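Local coordinates for Nop domain-containing protein (Archaeoglobus fulgidus, PDB 1NT2), which forms a complex with fibrillarin as a core protein of the archaeal box C/D sRNP and probably binds the guide RNA, at residues P140-L145 with A225-A230; D126-I131 with G147-A152; Y3-G8 with F36-V41; N20-F25 with Y235-I240. All blocks are in the same frame, centred on the assembly; numbering follows the deposited sequence.

How the contacts relate
Contact 1 lies near the centre of the chain and is a buried, almost wholly apolar helix pair. Contact 2, about 15 Å from it between centres, is partly buried and adds a lysine and a glutamate at its margin; the two touch where helices 140-146 and 148-158, consecutive in the chain, pack together. Contact 4 shares helix 217-236 with contact 1, and Asn-141 ties the two by a probable hydrogen bond to Glu-239, but it sits at the surface, where charges replace methyl groups. Contact 3, about 38 Å from contact 2 between centres and across the chain's centre from it, is an N-terminal aromatic cluster. It meets contact 4 through Trp-6 and helix 21-27, and fibrillarin touches both.

Contact 1 of 4, residues P140-L145 with A225-A230; sequences PNMTEL and AKLAIA
Leu-145 lays its side chain against Leu-227, the two running past each other in opposite directions. Its CD1 methyl reaches CD1 of Leu-227 at 3.3 Å, and the CB of Leu-145 is also close to that methyl, so one branch of Leu-227 does the meeting. Leu-227 holds CG anti to its backbone N (chi1 -156°), and this swings the end of a side chain that starts off obliquely in toward helix 140-146. The branched leucines suit a buried place that asks for bulk without polarity. CD1 of Leu-145 also lies 4.0 Å from CB of Ala-230.

Ala-230 faces the partner helix directly, and its small methyl lets the backbones come close: its CA is 4.9 Å from that of Asn-141. The same CB meets CG of Met-142 at 4.1 Å. Beyond CG the methionine chain bends at chi3, and its CE comes to CG of Leu-227 at 4.2 Å, so the flexible thioether spans two residues a turn apart on helix 217-236. Met-142 also reaches Ala-151 and Leu-154 of helix 148-158. Of the Asn-141 side chain, CB meets Ala-230; its amide turns to the loop beyond the helix, where ND2 donates to the carbonyl O of Glu-239 and thereby satisfies a buried polar group.

The local axes approach to 8.7 Å at 148° between their directions. This is a roughly antiparallel helix pair in the core of the all-helical Nop domain, with alanine at the near point and larger apolar side chains filling the flank.

Contact 2 of 4, residues D126-I131 with G147-A152; sequences DVEREI and GAKVAA
Ile-131 points its CD1 methyl at the start of helix 148-158, where it meets CB of Ala-148 at 3.9 Å. Nearer its own backbone, CB of Ile-131 lies 4.5 Å from CB of Ala-152, one turn along. The two alanines present a small, smooth surface that a branched isoleucine can sit on. With CG1 between the backbone N and the carbonyl carbon, chi1 59° sends the CG1-CD1 arm to Ala-148 and Lys-149, while CB faces Ala-152. The lysine chain folds back through three bends and brings NZ to 3.6 Å from CD1 of Ile-131.

Lys-149 also crosses Glu-128 with its methylenes, its CD 4.0 Å from OE1. The charged ends stay 5.2 Å apart, OE1 to NZ, so any attraction between them is probably only general.

This is a steep helix crossing, 77° with axes 10.0 Å apart, between the long helix 110-138, part of a predicted coiled coil, and helix 148-158. Gly-147 occupies the N-cap of the latter with a positive phi of 109°, a conformation in which a side chain would run into the preceding carbonyl O.

Farther out, Glu-128 is held by salt bridges to Arg-125 and Arg-124 of its own helix. Leu-80 of helix 73-93 packs on Ile-131, and Met-135 touches Ala-152.

Contact 3 of 4, residues Y3-G8 with F36-V41; sequences YNLWFG and FNVSEV
The short antiparallel hairpin of strands 3-4 and 9-10, with the turn between them, packs on the start of helix 38-43 and on Phe-36 just before it, Tyr-3 and Leu-5 meeting Phe-36 and Val-38. The rings of Tyr-3 and Phe-36 form a T-shaped pair, planes at 71° and centroids 4.7 Å apart: the Phe-36 edge, at CE1 and CZ, stands over one Tyr-3 face. A serine in place of Tyr-3 would probably leave that edge without its aromatic face and let the Phe-36 ring turn more freely.

Leu-5 CD1 touches the Phe-36 edge at CE2, 3.7 Å away, and the same methyl meets CG1 of Val-38 at 3.8 Å and CG1 of Val-41 at 4.1 Å. A leucine suits this spot because a single methyl can nestle among a ring and two valines. Phe-7 holds CG between its backbone N and carbonyl carbon (chi1 41°), which turns the ring to the helix. There its CE1 is 3.8 Å from Val-38 CG1, and the carbonyl O of Val-38 lies near the ring plane at its edge. Trp-6 adds CD1, 4.1 Å from Val-38 CG1.

Ile-123 of the fibrillarin chain packs on Trp-6. With rings and methyls doing most of the joining, the contact implies a hydrophobic cluster fixed by shape, one border of which is covered by fibrillarin.

Contact 4 of 4, residues N20-F25 with Y235-I240; sequences NFEESF and YFRGEI
Charge pairing dominates where Arg-237 meets Glu-22. OE2 of Glu-22 is 3.5 Å from NH2 of Arg-237, but it stands over one face of the guanidinium, the two flat groups turned 83° apart, so the salt bridge is one of charges without an N-H aimed at the oxygen. Glu-239 covers the opposite face, its OE1 3.6 Å from NH2, a long pair also out of the plane. The arginine is thus flanked by two carboxylates, while OE2 of Glu-23 is farther off, 5.5 Å from NH1.

Among polar neighbours, Asn-20 brings ND2 to the guanidinium edge, 3.4 Å from NH1; both are donors and do not bond. As N-cap of helix 21-27, Asn-20 instead turns OD1 to the backbone N of Glu-23, three residues on, a weak and less certain capping bond.

Apolar contact is slight: CG of Glu-23 lies 4.3 Å from CD of Arg-237, whose chain, bent at chi2 and chi3 (chi3 64°), brings the guanidinium alongside Asn-20 and Glu-22 at the N-terminal end of helix 21-27. A leucine in place of Arg-237 would probably leave Glu-22 and Glu-239 without their shared counter-charge. Just after the end of helix 217-236, this is a surface join that relies on electrostatics more than on directed bonds.

Contact 1 of 4, residues P140-L145 with A225-A230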
loop_
_atom_site.group_PDB
_atom_site.type_symbol
_atom_site.label_atom_id
_atom_site.label_comp_id
_atom_site.label_asym_id
_atom_site.label_seq_id
_atom_site.Cartn_x
_atom_site.Cartn_y
_atom_site.Cartn_z
ATOM N N PRO B 140 10.077 -24.209 22.312
ATOM C CA PRO B 140 10.412 -25.504 21.719
ATOM C C PRO B 140 9.185 -26.326 21.345
ATOM O O PRO B 140 8.945 -26.589 20.168
ATOM C CB PRO B 140 11.236 -26.171 22.806
ATOM C CG PRO B 140 10.561 -25.689 24.039
ATOM C CD PRO B 140 10.374 -24.211 23.754
ATOM N N ASN B 141 8.415 -26.727 22.352
ATOM C CA ASN B 141 7.212 -27.529 22.155
ATOM C C ASN B 141 6.441 -27.172 20.887
ATOM O O ASN B 141 5.727 -28.014 20.347
ATOM C CB ASN B 141 6.300 -27.401 23.380
ATOM C CG ASN B 141 6.975 -27.871 24.662
ATOM O OD1 ASN B 141 7.288 -29.050 24.805
ATOM N ND2 ASN B 141 7.206 -26.950 25.596
ATOM N N MET B 142 6.586 -25.931 20.419
ATOM C CA MET B 142 5.918 -25.484 19.196
ATOM C C MET B 142 6.791 -25.693 17.969
ATOM O O MET B 142 6.383 -26.354 17.014
ATOM C CB MET B 142 5.561 -24.005 19.275
ATOM C CG MET B 142 4.249 -23.707 19.939
ATOM S SD MET B 142 3.850 -21.974 19.717
ATOM C CE MET B 142 2.922 -22.063 18.176
ATOM N N THR B 143 7.984 -25.100 17.994
ATOM C CA THR B 143 8.927 -25.224 16.889
ATOM C C THR B 143 8.985 -26.695 16.503
ATOM O O THR B 143 9.036 -27.046 15.325
ATOM C CB THR B 143 10.351 -24.733 17.294
ATOM O OG1 THR B 143 10.712 -25.288 18.561
ATOM C CG2 THR B 143 10.402 -23.218 17.396
ATOM N N GLU B 144 8.947 -27.547 17.521
ATOM C CA GLU B 144 8.983 -28.997 17.363
ATOM C C GLU B 144 7.903 -29.538 16.424
ATOM O O GLU B 144 8.189 -30.311 15.510
ATOM C CB GLU B 144 8.821 -29.652 18.733
ATOM C CG GLU B 144 8.877 -31.157 18.708
ATOM C CD GLU B 144 10.243 -31.662 18.322
ATOM O OE1 GLU B 144 10.695 -31.352 17.196
ATOM O OE2 GLU B 144 10.870 -32.363 19.145
ATOM N N LEU B 145 6.663 -29.127 16.665
ATOM C CA LEU B 145 5.516 -29.579 15.875
ATOM C C LEU B 145 5.385 -29.028 14.444
ATOM O O LEU B 145 5.127 -29.782 13.495
ATOM C CB LEU B 145 4.209 -29.264 16.617
ATOM C CG LEU B 145 4.048 -29.659 18.079
ATOM C CD1 LEU B 145 2.561 -29.691 18.396
ATOM C CD2 LEU B 145 4.675 -31.012 18.333
ATOM N N ALA B 225 -5.233 -28.323 17.784
ATOM C CA ALA B 225 -5.591 -28.630 19.166
ATOM C C ALA B 225 -4.337 -28.861 19.996
ATOM O O ALA B 225 -4.095 -28.191 21.003
ATOM C CB ALA B 225 -6.477 -29.862 19.212
ATOM N N LYS B 226 -3.536 -29.822 19.563
ATOM C CA LYS B 226 -2.306 -30.121 20.267
ATOM C C LYS B 226 -1.301 -28.957 20.172
ATOM O O LYS B 226 -0.457 -28.798 21.056
ATOM C CB LYS B 226 -1.695 -31.424 19.721
ATOM C CG LYS B 226 -2.566 -32.674 19.953
ATOM C CD LYS B 226 -2.633 -33.077 21.429
ATOM C CE LYS B 226 -3.722 -34.117 21.700
ATOM N NZ LYS B 226 -5.123 -33.577 21.599
ATOM N N LEU B 227 -1.387 -28.129 19.129
ATOM C CA LEU B 227 -0.432 -27.022 19.020
ATOM C C LEU B 227 -0.693 -26.000 20.107
ATOM O O LEU B 227 0.242 -25.523 20.755
ATOM C CB LEU B 227 -0.503 -26.342 17.648
ATOM C CG LEU B 227 0.809 -25.629 17.281
ATOM C CD1 LEU B 227 1.951 -26.638 17.247
ATOM C CD2 LEU B 227 0.682 -24.960 15.940
ATOM N N ALA B 228 -1.967 -25.674 20.306
ATOM C CA ALA B 228 -2.352 -24.721 21.338
ATOM C C ALA B 228 -1.782 -25.194 22.673
ATOM O O ALA B 228 -1.363 -24.371 23.492
ATOM C CB ALA B 228 -3.869 -24.608 21.416
ATOM N N ILE B 229 -1.760 -26.514 22.885
ATOM C CA ILE B 229 -1.215 -27.093 24.118
ATOM C C ILE B 229 0.289 -26.864 24.191
ATOM O O ILE B 229 0.816 -26.472 25.234
ATOM C CB ILE B 229 -1.461 -28.616 24.213
ATOM C CG1 ILE B 229 -2.936 -28.906 24.506
ATOM C CG2 ILE B 229 -0.595 -29.199 25.323
ATOM C CD1 ILE B 229 -3.396 -28.432 25.903
ATOM N N ALA B 230 0.972 -27.131 23.079
ATOM C CA ALA B 230 2.417 -26.938 22.977
ATOM C C ALA B 230 2.725 -25.500 23.386
ATOM O O ALA B 230 3.629 -25.233 24.177
ATOM C CB ALA B 230 2.862 -27.174 21.548
#

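Contact 2 of 4, residues D126-I131 with G147-A152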
loop_
_atom_site.group_PDB
_atom_site.type_symbol
_atom_site.label_atom_id
_atom_site.label_comp_id
_atom_site.label_asym_id
_atom_site.label_seq_id
_atom_site.Cartn_x
_atom_site.Cartn_y
_atom_site.Cartn_z
ATOM N N ASP B 126 19.524 -13.945 7.671
ATOM C CA ASP B 126 20.176 -13.687 8.953
ATOM C C ASP B 126 19.116 -13.594 10.044
ATOM O O ASP B 126 19.278 -14.141 11.135
ATOM C CB ASP B 126 20.954 -12.372 8.890
ATOM C CG ASP B 126 22.448 -12.575 8.697
ATOM O OD1 ASP B 126 22.853 -13.466 7.915
ATOM O OD2 ASP B 126 23.216 -11.820 9.328
ATOM N N VAL B 127 18.033 -12.885 9.734
ATOM C CA VAL B 127 16.913 -12.710 10.658
ATOM C C VAL B 127 16.131 -14.021 10.767
ATOM O O VAL B 127 15.577 -14.337 11.820
ATOM C CB VAL B 127 15.959 -11.582 10.183
ATOM C CG1 VAL B 127 14.734 -11.529 11.062
ATOM C CG2 VAL B 127 16.680 -10.247 10.221
ATOM N N GLU B 128 16.090 -14.783 9.677
ATOM C CA GLU B 128 15.391 -16.054 9.689
ATOM C C GLU B 128 16.133 -17.032 10.597
ATOM O O GLU B 128 15.506 -17.857 11.258
ATOM C CB GLU B 128 15.242 -16.616 8.262
ATOM C CG GLU B 128 13.835 -16.390 7.667
ATOM C CD GLU B 128 13.634 -16.978 6.260
ATOM O OE1 GLU B 128 13.800 -18.204 6.073
ATOM O OE2 GLU B 128 13.290 -16.206 5.338
ATOM N N ARG B 129 17.461 -16.936 10.651
ATOM C CA ARG B 129 18.221 -17.833 11.524
ATOM C C ARG B 129 17.949 -17.442 12.968
ATOM O O ARG B 129 17.867 -18.290 13.852
ATOM C CB ARG B 129 19.724 -17.741 11.265
ATOM C CG ARG B 129 20.522 -18.814 11.997
ATOM C CD ARG B 129 22.018 -18.610 11.833
ATOM N NE ARG B 129 22.420 -18.561 10.427
ATOM C CZ ARG B 129 23.659 -18.317 9.997
ATOM N NH1 ARG B 129 24.643 -18.099 10.865
ATOM N NH2 ARG B 129 23.914 -18.284 8.692
ATOM N N GLU B 130 17.811 -16.143 13.197
ATOM C CA GLU B 130 17.538 -15.621 14.524
ATOM C C GLU B 130 16.219 -16.134 15.108
ATOM O O GLU B 130 16.188 -16.648 16.231
ATOM C CB GLU B 130 17.518 -14.094 14.486
ATOM C CG GLU B 130 18.673 -13.432 15.220
ATOM C CD GLU B 130 18.547 -13.512 16.727
ATOM O OE1 GLU B 130 19.407 -12.939 17.426
ATOM O OE2 GLU B 130 17.587 -14.143 17.216
ATOM N N ILE B 131 15.129 -15.994 14.360
ATOM C CA ILE B 131 13.848 -16.445 14.865
ATOM C C ILE B 131 13.958 -17.913 15.230
ATOM O O ILE B 131 13.248 -18.398 16.110
ATOM C CB ILE B 131 12.718 -16.223 13.840
ATOM C CG1 ILE B 131 13.016 -16.974 12.543
ATOM C CG2 ILE B 131 12.558 -14.741 13.570
ATOM C CD1 ILE B 131 12.611 -18.441 12.538
ATOM N N GLY B 147 7.648 -26.231 13.305
ATOM C CA GLY B 147 8.932 -25.742 12.852
ATOM C C GLY B 147 9.046 -24.261 13.121
ATOM O O GLY B 147 8.064 -23.530 12.990
ATOM N N ALA B 148 10.246 -23.822 13.490
ATOM C CA ALA B 148 10.509 -22.421 13.802
ATOM C C ALA B 148 9.760 -21.454 12.898
ATOM O O ALA B 148 8.962 -20.640 13.368
ATOM C CB ALA B 148 12.005 -22.147 13.724
ATOM N N LYS B 149 10.026 -21.554 11.600
ATOM C CA LYS B 149 9.396 -20.695 10.599
ATOM C C LYS B 149 7.918 -20.417 10.935
ATOM O O LYS B 149 7.537 -19.280 11.240
ATOM C CB LYS B 149 9.529 -21.363 9.220
ATOM C CG LYS B 149 9.235 -20.478 8.004
ATOM C CD LYS B 149 10.377 -19.524 7.685
ATOM C CE LYS B 149 10.197 -18.133 8.310
ATOM N NZ LYS B 149 10.237 -18.099 9.810
ATOM N N VAL B 150 7.099 -21.464 10.894
ATOM C CA VAL B 150 5.674 -21.342 11.178
ATOM C C VAL B 150 5.393 -20.900 12.617
ATOM O O VAL B 150 4.756 -19.867 12.859
ATOM C CB VAL B 150 4.964 -22.680 10.950
ATOM C CG1 VAL B 150 3.467 -22.468 10.870
ATOM C CG2 VAL B 150 5.496 -23.327 9.702
ATOM N N ALA B 151 5.864 -21.702 13.565
ATOM C CA ALA B 151 5.668 -21.427 14.978
ATOM C C ALA B 151 5.816 -19.944 15.306
ATOM O O ALA B 151 4.991 -19.367 16.017
ATOM C CB ALA B 151 6.658 -22.250 15.811
ATOM N N ALA B 152 6.855 -19.320 14.767
ATOM C CA ALA B 152 7.100 -17.920 15.057
ATOM C C ALA B 152 6.072 -16.975 14.456
ATOM O O ALA B 152 5.812 -15.909 15.007
ATOM C CB ALA B 152 8.498 -17.542 14.606
#

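Contact 3 of 4, residues Y3-G8 with F36-V41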
loop_
_atom_site.group_PDB
_atom_site.type_symbol
_atom_site.label_atom_id
_atom_site.label_comp_id
_atom_site.label_asym_id
_atom_site.label_seq_id
_atom_site.Cartn_x
_atom_site.Cartn_y
_atom_site.Cartn_z
ATOM N N TYR B 3 -9.211 -39.195 30.824
ATOM C CA TYR B 3 -9.422 -37.919 31.489
ATOM C C TYR B 3 -8.057 -37.341 31.840
ATOM O O TYR B 3 -7.165 -38.065 32.271
ATOM C CB TYR B 3 -10.277 -38.102 32.745
ATOM C CG TYR B 3 -11.755 -38.295 32.466
ATOM C CD1 TYR B 3 -12.409 -39.481 32.820
ATOM C CD2 TYR B 3 -12.508 -37.278 31.889
ATOM C CE1 TYR B 3 -13.777 -39.639 32.612
ATOM C CE2 TYR B 3 -13.874 -37.425 31.677
ATOM C CZ TYR B 3 -14.506 -38.602 32.041
ATOM O OH TYR B 3 -15.868 -38.721 31.854
ATOM N N ASN B 4 -7.892 -36.039 31.633
ATOM C CA ASN B 4 -6.620 -35.384 31.907
ATOM C C ASN B 4 -6.681 -34.506 33.151
ATOM O O ASN B 4 -7.043 -33.340 33.076
ATOM C CB ASN B 4 -6.187 -34.530 30.707
ATOM C CG ASN B 4 -6.137 -35.315 29.400
ATOM O OD1 ASN B 4 -7.068 -35.259 28.590
ATOM N ND2 ASN B 4 -5.046 -36.054 29.192
ATOM N N LEU B 5 -6.326 -35.070 34.297
ATOM C CA LEU B 5 -6.333 -34.305 35.532
ATOM C C LEU B 5 -4.910 -33.820 35.783
ATOM O O LEU B 5 -3.966 -34.356 35.209
ATOM C CB LEU B 5 -6.822 -35.180 36.679
ATOM C CG LEU B 5 -8.050 -36.035 36.342
ATOM C CD1 LEU B 5 -8.599 -36.625 37.637
ATOM C CD2 LEU B 5 -9.119 -35.212 35.623
ATOM N N TRP B 6 -4.750 -32.816 36.638
ATOM C CA TRP B 6 -3.430 -32.252 36.906
ATOM C C TRP B 6 -2.344 -33.192 37.419
ATOM O O TRP B 6 -1.160 -32.862 37.326
ATOM C CB TRP B 6 -3.535 -31.054 37.853
ATOM C CG TRP B 6 -3.883 -31.371 39.285
ATOM C CD1 TRP B 6 -5.137 -31.453 39.832
ATOM C CD2 TRP B 6 -2.962 -31.581 40.362
ATOM N NE1 TRP B 6 -5.050 -31.692 41.182
ATOM C CE2 TRP B 6 -3.728 -31.776 41.534
ATOM C CE3 TRP B 6 -1.564 -31.619 40.451
ATOM C CZ2 TRP B 6 -3.141 -32.007 42.780
ATOM C CZ3 TRP B 6 -0.982 -31.846 41.687
ATOM C CH2 TRP B 6 -1.772 -32.037 42.838
ATOM N N PHE B 7 -2.723 -34.348 37.964
ATOM C CA PHE B 7 -1.726 -35.299 38.466
ATOM C C PHE B 7 -1.524 -36.488 37.539
ATOM O O PHE B 7 -0.458 -37.103 37.541
ATOM C CB PHE B 7 -2.075 -35.802 39.882
ATOM C CG PHE B 7 -3.537 -36.090 40.096
ATOM C CD1 PHE B 7 -4.404 -35.084 40.532
ATOM C CD2 PHE B 7 -4.052 -37.356 39.844
ATOM C CE1 PHE B 7 -5.766 -35.337 40.710
ATOM C CE2 PHE B 7 -5.408 -37.621 40.020
ATOM C CZ PHE B 7 -6.269 -36.609 40.453
ATOM N N GLY B 8 -2.536 -36.808 36.743
ATOM C CA GLY B 8 -2.403 -37.929 35.832
ATOM C C GLY B 8 -3.631 -38.212 34.983
ATOM O O GLY B 8 -4.524 -37.366 34.864
ATOM N N PHE B 36 -16.798 -36.439 37.889
ATOM C CA PHE B 36 -16.228 -36.719 39.200
ATOM C C PHE B 36 -15.463 -35.543 39.797
ATOM O O PHE B 36 -15.195 -34.551 39.115
ATOM C CB PHE B 36 -15.306 -37.925 39.125
ATOM C CG PHE B 36 -14.357 -37.892 37.973
ATOM C CD1 PHE B 36 -14.827 -37.995 36.671
ATOM C CD2 PHE B 36 -12.982 -37.813 38.195
ATOM C CE1 PHE B 36 -13.936 -38.029 35.603
ATOM C CE2 PHE B 36 -12.075 -37.845 37.138
ATOM C CZ PHE B 36 -12.545 -37.955 35.839
ATOM N N ASN B 37 -15.115 -35.649 41.075
ATOM C CA ASN B 37 -14.382 -34.574 41.731
ATOM C C ASN B 37 -12.900 -34.800 41.651
ATOM O O ASN B 37 -12.356 -35.613 42.397
ATOM C CB ASN B 37 -14.776 -34.455 43.198
ATOM C CG ASN B 37 -15.877 -33.442 43.420
ATOM O OD1 ASN B 37 -16.983 -33.572 42.878
ATOM N ND2 ASN B 37 -15.583 -32.417 44.221
ATOM N N VAL B 38 -12.246 -34.078 40.749
ATOM C CA VAL B 38 -10.805 -34.215 40.582
ATOM C C VAL B 38 -10.134 -34.208 41.950
ATOM O O VAL B 38 -9.154 -34.915 42.191
ATOM C CB VAL B 38 -10.234 -33.060 39.748
ATOM C CG1 VAL B 38 -8.758 -33.322 39.433
ATOM C CG2 VAL B 38 -11.054 -32.896 38.480
ATOM N N SER B 39 -10.688 -33.395 42.839
ATOM C CA SER B 39 -10.191 -33.268 44.192
ATOM C C SER B 39 -10.207 -34.620 44.905
ATOM O O SER B 39 -9.209 -35.022 45.505
ATOM C CB SER B 39 -11.058 -32.266 44.954
ATOM O OG SER B 39 -12.437 -32.543 44.751
ATOM N N GLU B 40 -11.341 -35.319 44.831
ATOM C CA GLU B 40 -11.507 -36.620 45.482
ATOM C C GLU B 40 -10.639 -37.669 44.831
ATOM O O GLU B 40 -9.849 -38.346 45.496
ATOM C CB GLU B 40 -12.971 -37.034 45.424
ATOM C CG GLU B 40 -13.856 -35.993 46.065
ATOM C CD GLU B 40 -15.321 -36.253 45.877
ATOM O OE1 GLU B 40 -16.127 -35.414 46.340
ATOM O OE2 GLU B 40 -15.666 -37.289 45.267
ATOM N N VAL B 41 -10.793 -37.799 43.519
ATOM C CA VAL B 41 -10.005 -38.746 42.745
ATOM C C VAL B 41 -8.529 -38.485 43.022
ATOM O O VAL B 41 -7.694 -39.365 42.877
ATOM C CB VAL B 41 -10.266 -38.579 41.233
ATOM C CG1 VAL B 41 -9.349 -39.494 40.442
ATOM C CG2 VAL B 41 -11.731 -38.877 40.925
#

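Contact 4 of 4, residues N20-F25 with Y235-I240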
loop_
_atom_site.group_PDB
_atom_site.type_symbol
_atom_site.label_atom_id
_atom_site.label_comp_id
_atom_site.label_asym_id
_atom_site.label_seq_id
_atom_site.Cartn_x
_atom_site.Cartn_y
_atom_site.Cartn_z
ATOM N N ASN B 20 6.490 -34.622 36.991
ATOM C CA ASN B 20 6.069 -33.550 36.109
ATOM C C ASN B 20 4.570 -33.316 36.171
ATOM O O ASN B 20 3.833 -33.695 35.262
ATOM C CB ASN B 20 6.491 -33.855 34.670
ATOM C CG ASN B 20 7.075 -32.641 33.964
ATOM O OD1 ASN B 20 6.406 -31.619 33.801
ATOM N ND2 ASN B 20 8.332 -32.747 33.545
ATOM N N PHE B 21 4.128 -32.705 37.267
ATOM C CA PHE B 21 2.723 -32.371 37.461
ATOM C C PHE B 21 2.557 -31.033 36.772
ATOM O O PHE B 21 1.474 -30.676 36.309
ATOM C CB PHE B 21 2.401 -32.230 38.949
ATOM C CG PHE B 21 2.492 -33.516 39.706
ATOM C CD1 PHE B 21 2.709 -33.512 41.070
ATOM C CD2 PHE B 21 2.373 -34.738 39.048
ATOM C CE1 PHE B 21 2.811 -34.697 41.769
ATOM C CE2 PHE B 21 2.473 -35.930 39.736
ATOM C CZ PHE B 21 2.693 -35.910 41.099
ATOM N N GLU B 22 3.662 -30.300 36.715
ATOM C CA GLU B 22 3.681 -29.007 36.072
ATOM C C GLU B 22 3.246 -29.179 34.627
ATOM O O GLU B 22 2.517 -28.346 34.087
ATOM C CB GLU B 22 5.086 -28.418 36.132
ATOM C CG GLU B 22 5.558 -28.146 37.549
ATOM C CD GLU B 22 6.910 -27.453 37.598
ATOM O OE1 GLU B 22 7.357 -27.114 38.716
ATOM O OE2 GLU B 22 7.523 -27.246 36.526
ATOM N N GLU B 23 3.678 -30.272 34.005
ATOM C CA GLU B 23 3.323 -30.516 32.618
ATOM C C GLU B 23 1.845 -30.810 32.466
ATOM O O GLU B 23 1.144 -30.061 31.793
ATOM C CB GLU B 23 4.147 -31.661 32.039
ATOM C CG GLU B 23 4.673 -31.363 30.643
ATOM C CD GLU B 23 5.412 -32.529 30.041
ATOM O OE1 GLU B 23 4.769 -33.582 29.839
ATOM O OE2 GLU B 23 6.629 -32.395 29.773
ATOM N N SER B 24 1.368 -31.884 33.091
ATOM C CA SER B 24 -0.050 -32.255 33.005
ATOM C C SER B 24 -0.949 -31.156 33.554
ATOM O O SER B 24 -2.145 -31.115 33.263
ATOM C CB SER B 24 -0.322 -33.548 33.771
ATOM O OG SER B 24 0.081 -33.424 35.124
ATOM N N PHE B 25 -0.369 -30.280 34.365
ATOM C CA PHE B 25 -1.109 -29.169 34.933
ATOM C C PHE B 25 -1.495 -28.297 33.757
ATOM O O PHE B 25 -2.622 -27.827 33.651
ATOM C CB PHE B 25 -0.213 -28.369 35.875
ATOM C CG PHE B 25 -0.944 -27.322 36.658
ATOM C CD1 PHE B 25 -1.750 -27.682 37.734
ATOM C CD2 PHE B 25 -0.845 -25.979 36.309
ATOM C CE1 PHE B 25 -2.447 -26.724 38.454
ATOM C CE2 PHE B 25 -1.539 -25.011 37.021
ATOM C CZ PHE B 25 -2.342 -25.385 38.097
ATOM N N TYR B 235 5.268 -21.722 27.152
ATOM C CA TYR B 235 5.126 -20.503 27.937
ATOM C C TYR B 235 5.160 -20.666 29.466
ATOM O O TYR B 235 5.577 -19.753 30.175
ATOM C CB TYR B 235 3.824 -19.819 27.488
ATOM C CG TYR B 235 3.566 -18.439 28.045
ATOM C CD1 TYR B 235 2.314 -18.111 28.566
ATOM C CD2 TYR B 235 4.557 -17.464 28.051
ATOM C CE1 TYR B 235 2.054 -16.852 29.087
ATOM C CE2 TYR B 235 4.307 -16.195 28.568
ATOM C CZ TYR B 235 3.051 -15.896 29.090
ATOM O OH TYR B 235 2.792 -14.662 29.643
ATOM N N PHE B 236 4.739 -21.819 29.978
ATOM C CA PHE B 236 4.715 -22.029 31.425
ATOM C C PHE B 236 5.738 -23.026 31.959
ATOM O O PHE B 236 6.079 -23.005 33.150
ATOM C CB PHE B 236 3.321 -22.474 31.845
ATOM C CG PHE B 236 2.266 -21.450 31.589
ATOM C CD1 PHE B 236 2.275 -20.246 32.276
ATOM C CD2 PHE B 236 1.272 -21.676 30.646
ATOM C CE1 PHE B 236 1.305 -19.273 32.027
ATOM C CE2 PHE B 236 0.299 -20.715 30.388
ATOM C CZ PHE B 236 0.316 -19.509 31.080
ATOM N N ARG B 237 6.206 -23.902 31.073
ATOM C CA ARG B 237 7.201 -24.932 31.395
ATOM C C ARG B 237 8.557 -24.532 30.814
ATOM O O ARG B 237 9.554 -24.450 31.532
ATOM C CB ARG B 237 6.783 -26.283 30.789
ATOM C CG ARG B 237 6.222 -27.315 31.759
ATOM C CD ARG B 237 7.300 -28.282 32.228
ATOM N NE ARG B 237 8.343 -27.608 32.992
ATOM C CZ ARG B 237 9.332 -28.237 33.616
ATOM N NH1 ARG B 237 9.414 -29.560 33.564
ATOM N NH2 ARG B 237 10.232 -27.543 34.299
ATOM N N GLY B 238 8.575 -24.285 29.507
ATOM C CA GLY B 238 9.799 -23.909 28.829
ATOM C C GLY B 238 10.509 -25.135 28.296
ATOM O O GLY B 238 11.339 -25.036 27.397
ATOM N N GLU B 239 10.172 -26.300 28.843
ATOM C CA GLU B 239 10.790 -27.557 28.428
ATOM C C GLU B 239 9.921 -28.406 27.510
ATOM O O GLU B 239 8.705 -28.491 27.676
ATOM C CB GLU B 239 11.183 -28.374 29.652
ATOM C CG GLU B 239 12.056 -27.613 30.621
ATOM C CD GLU B 239 12.773 -28.525 31.596
ATOM O OE1 GLU B 239 13.376 -28.007 32.559
ATOM O OE2 GLU B 239 12.741 -29.760 31.394
ATOM N N ILE B 240 10.572 -29.049 26.548
ATOM C CA ILE B 240 9.889 -29.882 25.576
ATOM C C ILE B 240 9.133 -31.030 26.238
ATOM O O ILE B 240 9.301 -31.299 27.426
ATOM C CB ILE B 240 10.894 -30.437 24.536
ATOM C CG1 ILE B 240 11.877 -29.325 24.144
ATOM C CG2 ILE B 240 10.154 -30.937 23.298
ATOM C CD1 ILE B 240 12.934 -29.710 23.101
#